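Local structure of beta-N-acetylhexosaminidase (Mycobacterium smegmatis, 4YYF) at residues A[47-53]-A[318-324]; A[42-46]-A[331-335]; A[248-252]-A[262-266]. The protein probably hydrolyses terminal non-reducing N-acetyl-D-hexosamine residues from N-acetyl-beta-D-hexosaminides, as a member of glycoside hydrolase family 3. The protein carries 1 engineered substitution. All coordinates share one frame; numbering follows the deposited sequence.

Interaction 1 (A[47-53]-A[318-324]); sequences QLLTVGV and NALWITT
The indole of Trp321 carries a methyl of Val51 on one face and has Leu49 at its rim. Val51 CG1 stands 3.6 Å from the centroid of the Trp321 six-membered ring and only 10° off its normal, a CH-pi contact, while Leu49 CD2 comes up to Trp321 CZ3 at the ring edge, 4.0 Å away. With CG between the backbone N and the carbonyl carbon (chi1 78°), the indole runs alongside Val51, on the same face of the sheet as Leu49 and Ala319. On the other face, Thr50 OG1 donates a short hydrogen bond of 2.6 Å to Asn318 OD1, and Thr50 CG2 meets Leu320 CD2.

Strands 49-52 and 319-321 run parallel, their directions differing by 8°, and so pair the first strand of the TIM barrel with the last. Thr50 uses both backbone groups, N to Ala319 O and O to Trp321 N; the outer bonds join Ala319 N to Leu48 O and Gly52 N to Trp321 O. At the Leu48 end a water bridges Gln47 O and Leu49 O, and accepts from Asn318 ND2, which also binds Asn355.

Trp321 NE1 hydrogen-bonds to Glu326, shortly after segment 318-324. Helices 304-314 and 327-340 cover the face bearing Leu49, Val51 and Trp321; strand 70-73 pairs with 49-52 along its other edge, and Thr289 and Leu292 bond to the backbone of 318-324.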
# COMPACT_ATOMS: atom_id res chain seq x y z
N GLN A 47 7.60 13.17 1.50
CA GLN A 47 8.12 11.83 1.28
C GLN A 47 7.19 10.75 1.85
O GLN A 47 7.30 9.57 1.49
CB GLN A 47 9.53 11.74 1.88
CG GLN A 47 10.22 10.42 1.64
CD GLN A 47 10.41 10.09 0.18
OE1 GLN A 47 10.29 8.92 -0.23
NE2 GLN A 47 10.73 11.13 -0.64
N LEU A 48 6.26 11.15 2.71
CA LEU A 48 5.35 10.21 3.35
C LEU A 48 4.03 10.04 2.58
O LEU A 48 3.11 9.38 3.06
CB LEU A 48 5.02 10.68 4.77
CG LEU A 48 6.22 11.02 5.64
CD1 LEU A 48 5.81 11.41 7.06
CD2 LEU A 48 7.23 9.87 5.66
N LEU A 49 3.94 10.66 1.40
CA LEU A 49 2.70 10.66 0.62
C LEU A 49 2.88 9.89 -0.68
O LEU A 49 3.93 9.97 -1.33
CB LEU A 49 2.28 12.10 0.28
CG LEU A 49 2.30 13.13 1.42
CD1 LEU A 49 1.91 14.51 0.89
CD2 LEU A 49 1.39 12.70 2.56
N THR A 50 1.85 9.14 -1.07
CA THR A 50 1.81 8.53 -2.41
C THR A 50 0.52 8.97 -3.07
O THR A 50 -0.56 8.84 -2.47
CB THR A 50 1.87 7.00 -2.35
OG1 THR A 50 3.09 6.59 -1.70
CG2 THR A 50 1.84 6.40 -3.77
N VAL A 51 0.61 9.52 -4.28
CA VAL A 51 -0.57 10.11 -4.89
C VAL A 51 -0.81 9.60 -6.31
O VAL A 51 0.12 9.46 -7.10
CB VAL A 51 -0.52 11.67 -4.90
CG1 VAL A 51 -0.65 12.20 -3.48
CG2 VAL A 51 0.78 12.17 -5.55
N GLY A 52 -2.07 9.31 -6.61
CA GLY A 52 -2.45 8.88 -7.95
C GLY A 52 -2.30 10.02 -8.94
O GLY A 52 -2.60 11.17 -8.60
N VAL A 53 -1.83 9.69 -10.15
CA VAL A 53 -1.62 10.68 -11.21
C VAL A 53 -2.42 10.30 -12.46
O VAL A 53 -2.65 9.12 -12.70
CB VAL A 53 -0.13 10.79 -11.58
CG1 VAL A 53 0.69 11.25 -10.36
CG2 VAL A 53 0.40 9.46 -12.10
N ASN A 318 3.13 5.70 5.29
CA ASN A 318 2.85 6.22 3.96
C ASN A 318 1.36 6.37 3.71
O ASN A 318 0.61 5.40 3.72
CB ASN A 318 3.48 5.30 2.90
CG ASN A 318 3.66 6.01 1.57
OD1 ASN A 318 2.70 6.35 0.89
ND2 ASN A 318 4.92 6.24 1.19
N ALA A 319 0.94 7.61 3.50
CA ALA A 319 -0.47 7.93 3.29
C ALA A 319 -0.74 8.00 1.80
O ALA A 319 -0.12 8.81 1.09
CB ALA A 319 -0.82 9.25 3.96
N LEU A 320 -1.68 7.17 1.35
CA LEU A 320 -1.96 7.01 -0.07
C LEU A 320 -3.35 7.53 -0.39
O LEU A 320 -4.31 7.24 0.32
CB LEU A 320 -1.87 5.51 -0.41
CG LEU A 320 -2.15 4.89 -1.79
CD1 LEU A 320 -3.61 4.61 -2.02
CD2 LEU A 320 -1.63 5.73 -2.92
N TRP A 321 -3.47 8.31 -1.47
CA TRP A 321 -4.78 8.65 -2.04
C TRP A 321 -4.63 8.88 -3.54
O TRP A 321 -3.51 8.86 -4.05
CB TRP A 321 -5.47 9.81 -1.29
CG TRP A 321 -4.98 11.22 -1.61
CD1 TRP A 321 -5.59 12.13 -2.44
CD2 TRP A 321 -3.83 11.88 -1.05
NE1 TRP A 321 -4.88 13.31 -2.44
CE2 TRP A 321 -3.80 13.18 -1.60
CE3 TRP A 321 -2.83 11.49 -0.15
CZ2 TRP A 321 -2.79 14.10 -1.28
CZ3 TRP A 321 -1.83 12.41 0.17
CH2 TRP A 321 -1.82 13.69 -0.39
N ILE A 322 -5.73 9.06 -4.26
CA ILE A 322 -5.64 8.82 -5.70
C ILE A 322 -5.63 10.05 -6.61
O ILE A 322 -5.76 9.92 -7.83
CB ILE A 322 -6.65 7.74 -6.19
CG1 ILE A 322 -8.09 8.22 -6.05
CG2 ILE A 322 -6.42 6.43 -5.43
CD1 ILE A 322 -9.11 7.25 -6.66
N THR A 323 -5.44 11.23 -6.03
CA THR A 323 -5.36 12.46 -6.81
C THR A 323 -4.23 13.36 -6.29
O THR A 323 -3.83 13.25 -5.13
CB THR A 323 -6.68 13.24 -6.75
OG1 THR A 323 -7.10 13.32 -5.38
CG2 THR A 323 -7.77 12.54 -7.57
N THR A 324 -3.74 14.27 -7.14
CA THR A 324 -2.65 15.18 -6.77
C THR A 324 -3.13 16.55 -6.30
O THR A 324 -2.34 17.30 -5.72
CB THR A 324 -1.74 15.45 -7.97
OG1 THR A 324 -2.53 16.04 -9.01
CG2 THR A 324 -1.09 14.15 -8.48
O HOH W 1 5.98 8.34 -0.57
O HOH W 2 -4.34 13.55 -10.15

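Interaction 2 (A[42-46]-A[331-335]); sequences RDKLA and LDRLE
Arg42 NH1 is gripped by two carboxylates of the facing helix: it donates 2.7 Å to Glu335 OE1 and 2.9 Å to Asp332 OD1. The result is a salt-bridge network at the partly exposed margin of a helix-helix contact on the outside of the TIM-barrel domain, where the short N-terminal helix 41-46 packs against helix 327-340. The two bonds differ in geometry. Glu335 OE1 lies almost in the guanidinium plane and receives the proton on its anti lone pair, whereas Asp332 OD1 is tilted somewhat from that plane and is approached nearly along its own C-O bond. A weak third bond from Arg42 NH2 also ends on Asp332 OD1, and NH2 reaches Pro328 O weakly as well.

Arg42 reaches across to helix 327-340 in an extended form: CG lies anti to the backbone N (chi1 -172°) and the chain stays straight as far as NE, carrying the guanidinium over Leu331. Leu331 CB lies 3.4 Å above the centre of one guanidinium face, so the flat cation rests on an apolar base while two acids hold its rim. Neither carboxylate is coplanar with it, their planes being turned by 51° for Asp332 and 59° for Glu335. The single cation probably eases the repulsion between the two neighbouring carboxylates.

Inside this polar margin, Leu45 points toward helix 327-340 and runs alongside Leu334, the two side chains pointing opposite ways, with Leu45 CD1 3.7 Å from Leu334 CB. The same methyl reaches the aliphatic CG of Glu335. The axes of segments 42-46 and 331-335 approach to 9.9 Å, and helices 304-314 and 345-357 continue the apolar packing through Leu334 and Leu45. Leu331 CD2 packs against Ala46, 3.6 Å from its backbone N and 4.0 Å from its CB.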
# COMPACT_ATOMS: atom_id res chain seq x y z
N ARG A 42 8.95 20.32 5.06
CA ARG A 42 7.89 20.06 4.09
C ARG A 42 8.28 18.93 3.14
O ARG A 42 7.44 18.13 2.72
CB ARG A 42 7.54 21.35 3.33
CG ARG A 42 6.31 21.28 2.42
CD ARG A 42 5.95 22.67 1.93
NE ARG A 42 4.75 22.72 1.10
CZ ARG A 42 3.53 22.97 1.56
NH1 ARG A 42 3.33 23.18 2.87
NH2 ARG A 42 2.50 23.02 0.72
N ASP A 43 9.57 18.83 2.81
CA ASP A 43 10.00 17.74 1.93
C ASP A 43 10.06 16.39 2.64
O ASP A 43 9.85 15.34 2.02
CB ASP A 43 11.35 18.06 1.27
CG ASP A 43 11.26 19.24 0.32
OD1 ASP A 43 10.14 19.65 -0.04
OD2 ASP A 43 12.33 19.77 -0.07
N LYS A 44 10.35 16.42 3.94
CA LYS A 44 10.24 15.21 4.75
C LYS A 44 8.81 14.74 4.76
O LYS A 44 8.55 13.55 4.63
CB LYS A 44 10.66 15.46 6.20
CG LYS A 44 12.12 15.77 6.40
CD LYS A 44 12.40 15.92 7.88
CE LYS A 44 13.88 15.96 8.17
NZ LYS A 44 14.13 15.91 9.65
N LEU A 45 7.87 15.67 4.93
CA LEU A 45 6.44 15.33 4.93
C LEU A 45 5.97 14.81 3.58
O LEU A 45 5.20 13.83 3.51
CB LEU A 45 5.58 16.53 5.37
CG LEU A 45 5.80 16.95 6.84
CD1 LEU A 45 5.15 18.30 7.14
CD2 LEU A 45 5.24 15.87 7.76
N ALA A 46 6.44 15.43 2.50
CA ALA A 46 6.01 14.99 1.17
C ALA A 46 6.50 13.58 0.87
O ALA A 46 5.89 12.85 0.08
CB ALA A 46 6.49 15.98 0.08
N LEU A 331 0.01 19.06 2.76
CA LEU A 331 1.30 19.45 3.33
C LEU A 331 1.16 20.63 4.29
O LEU A 331 1.81 20.68 5.33
CB LEU A 331 2.28 19.78 2.20
CG LEU A 331 2.74 18.55 1.40
CD1 LEU A 331 3.56 18.99 0.19
CD2 LEU A 331 3.54 17.58 2.27
N ASP A 332 0.30 21.59 3.94
CA ASP A 332 -0.02 22.69 4.85
C ASP A 332 -0.54 22.19 6.19
O ASP A 332 -0.14 22.68 7.25
CB ASP A 332 -1.06 23.63 4.23
CG ASP A 332 -0.48 24.53 3.17
OD1 ASP A 332 0.75 24.50 2.97
OD2 ASP A 332 -1.26 25.29 2.54
N ARG A 333 -1.45 21.23 6.14
CA ARG A 333 -2.07 20.74 7.36
C ARG A 333 -1.05 19.95 8.19
O ARG A 333 -1.07 19.98 9.42
CB ARG A 333 -3.29 19.86 7.02
CG ARG A 333 -4.03 19.28 8.23
CD ARG A 333 -4.71 20.38 9.06
NE ARG A 333 -5.43 19.86 10.23
CZ ARG A 333 -4.93 19.81 11.47
NH1 ARG A 333 -3.70 20.24 11.70
NH2 ARG A 333 -5.66 19.33 12.47
N LEU A 334 -0.15 19.24 7.51
CA LEU A 334 0.83 18.43 8.22
C LEU A 334 1.85 19.31 8.96
O LEU A 334 2.24 19.00 10.08
CB LEU A 334 1.52 17.45 7.28
CG LEU A 334 0.60 16.34 6.77
CD1 LEU A 334 1.36 15.39 5.84
CD2 LEU A 334 0.03 15.57 7.96
N GLU A 335 2.27 20.40 8.32
CA GLU A 335 3.13 21.37 8.98
C GLU A 335 2.47 21.99 10.22
O GLU A 335 3.11 22.17 11.25
CB GLU A 335 3.57 22.46 8.00
CG GLU A 335 4.45 21.96 6.88
CD GLU A 335 5.25 23.08 6.22
OE1 GLU A 335 4.97 23.41 5.04
OE2 GLU A 335 6.18 23.62 6.87

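Interaction 3 (A[248-252]-A[262-266]); sequences MVGHM and PASLS
The chain leaves strand 246-249 at Val249, turns through Gly250, His251 and Met252 (selenomethionine here), and meets the short 3-10 turn at Ala263 and Ser264, with His251 CA 4.6 Å from Pro262 CA. This is the loop following a parallel strand of the TIM barrel, folded back on itself before helix 267-275. Two backbone bonds tie it together: Ala263 N donates to Met252 O at 2.7 Å, and Ser264 N makes a weak bond to Gly250 O. The first is short, with a bent N-H...O angle, and its donor also lies 36° above the carbonyl plane instead of on a lone pair.

The chief side-chain contact joins His251 to Ser264. ND1 and Ser264 OG are 2.8 Å apart in a hydrogen bond that either may donate, and OG arrives at the edge of the imidazole, near the ring plane. Ser264 OG occupies the position between its backbone N and carbonyl carbon (chi1 53°), which turns the hydroxyl toward ND1. On the far side of the ring NE2 bonds to the backbone oxygen of Asp291, so both ring nitrogens have partners and the rotation of the imidazole is fixed. Ile298 of helix 296-299 touches His251, Pro262 and Ser264 alike.

Apolar contacts fill in around these bonds. Val249 points toward the 3-10 turn, its CG1 packed over the Ala263-Ser264 peptide, and the Val269 side of helix 267-275 adjoins both Val249 and Ala263. Beyond the contact, Ser266 takes the N-cap position of that helix. The loop lies at the C-terminal end of its barrel strand, the end where TIM-barrel active sites are found. Pro262 CB sits 3.4 Å from His251 O, while Ala263 CB lies 3.2 Å from Met252 O and 3.5 Å from Gly250 O.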
# COMPACT_ATOMS: atom_id res chain seq x y z
N MSE A 248 -0.07 -3.05 3.79
CA MSE A 248 -1.10 -2.01 3.66
C MSE A 248 -2.24 -2.27 4.64
O MSE A 248 -2.79 -3.37 4.69
CB MSE A 248 -1.67 -1.98 2.24
CG MSE A 248 -2.85 -1.00 2.06
SE MSE A 248 -3.48 -0.96 0.20
CE MSE A 248 -2.07 0.11 -0.53
N VAL A 249 -2.60 -1.25 5.41
CA VAL A 249 -3.69 -1.36 6.38
C VAL A 249 -5.00 -0.88 5.74
O VAL A 249 -5.02 0.17 5.11
CB VAL A 249 -3.40 -0.52 7.64
CG1 VAL A 249 -4.58 -0.57 8.60
CG2 VAL A 249 -2.15 -1.04 8.34
N GLY A 250 -6.07 -1.65 5.90
CA GLY A 250 -7.34 -1.29 5.29
C GLY A 250 -8.20 -0.43 6.20
O GLY A 250 -7.78 -0.07 7.30
N HIS A 251 -9.41 -0.09 5.76
CA HIS A 251 -10.25 0.86 6.47
C HIS A 251 -11.33 0.19 7.33
O HIS A 251 -12.22 0.88 7.86
CB HIS A 251 -10.94 1.84 5.49
CG HIS A 251 -9.99 2.57 4.58
ND1 HIS A 251 -8.78 3.07 5.01
CD2 HIS A 251 -10.10 2.89 3.27
CE1 HIS A 251 -8.18 3.67 3.99
NE2 HIS A 251 -8.95 3.57 2.93
N MSE A 252 -11.28 -1.13 7.47
CA MSE A 252 -12.32 -1.82 8.24
C MSE A 252 -12.27 -1.39 9.70
O MSE A 252 -11.20 -1.07 10.21
CB MSE A 252 -12.12 -3.34 8.19
CG MSE A 252 -11.93 -3.94 6.81
SE MSE A 252 -10.07 -3.92 6.19
CE MSE A 252 -9.16 -4.36 7.83
N PRO A 262 -11.77 3.51 11.61
CA PRO A 262 -11.22 2.69 10.53
C PRO A 262 -9.82 2.21 10.93
O PRO A 262 -9.09 2.95 11.59
CB PRO A 262 -11.12 3.68 9.35
CG PRO A 262 -12.15 4.74 9.67
CD PRO A 262 -12.07 4.89 11.17
N ALA A 263 -9.45 0.99 10.55
CA ALA A 263 -8.21 0.42 11.07
C ALA A 263 -7.00 1.27 10.68
O ALA A 263 -6.09 1.47 11.47
CB ALA A 263 -8.05 -1.04 10.64
N SER A 264 -7.01 1.79 9.45
CA SER A 264 -5.95 2.67 8.95
C SER A 264 -5.72 3.93 9.78
O SER A 264 -4.64 4.54 9.71
CB SER A 264 -6.27 3.08 7.51
OG SER A 264 -7.58 3.62 7.44
N LEU A 265 -6.72 4.33 10.56
CA LEU A 265 -6.65 5.57 11.35
C LEU A 265 -6.61 5.32 12.85
O LEU A 265 -6.81 6.24 13.65
CB LEU A 265 -7.84 6.49 11.02
CG LEU A 265 -8.12 6.78 9.54
CD1 LEU A 265 -9.23 7.83 9.42
CD2 LEU A 265 -6.87 7.23 8.79
N SER A 266 -6.34 4.09 13.25
CA SER A 266 -6.36 3.73 14.67
C SER A 266 -4.96 3.33 15.14
O SER A 266 -4.33 2.44 14.53
CB SER A 266 -7.38 2.60 14.90
OG SER A 266 -7.24 1.98 16.16

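Overall arrangement
The three contacts are nested along the chain: interaction 2 closes the widest loop, interaction 1 lies inside it, and interaction 3 inside both. Interactions 1 and 2 have centres about 12 Å apart and touch, Leu49 CD1 meeting Leu331 CD2 at 3.7 Å; helix 41-46 leads into strand 49-52, and strand 319-321 into helix 327-340. Together they join the first and last strands of the barrel, and the helices beside them, closing the barrel. Interaction 3 lies about 16 Å from interaction 1 and about 21 Å from interaction 2, centre to centre. It shares the sheet with interaction 1 through strand 246-249 but orders a local loop instead of linking distant parts of the chain.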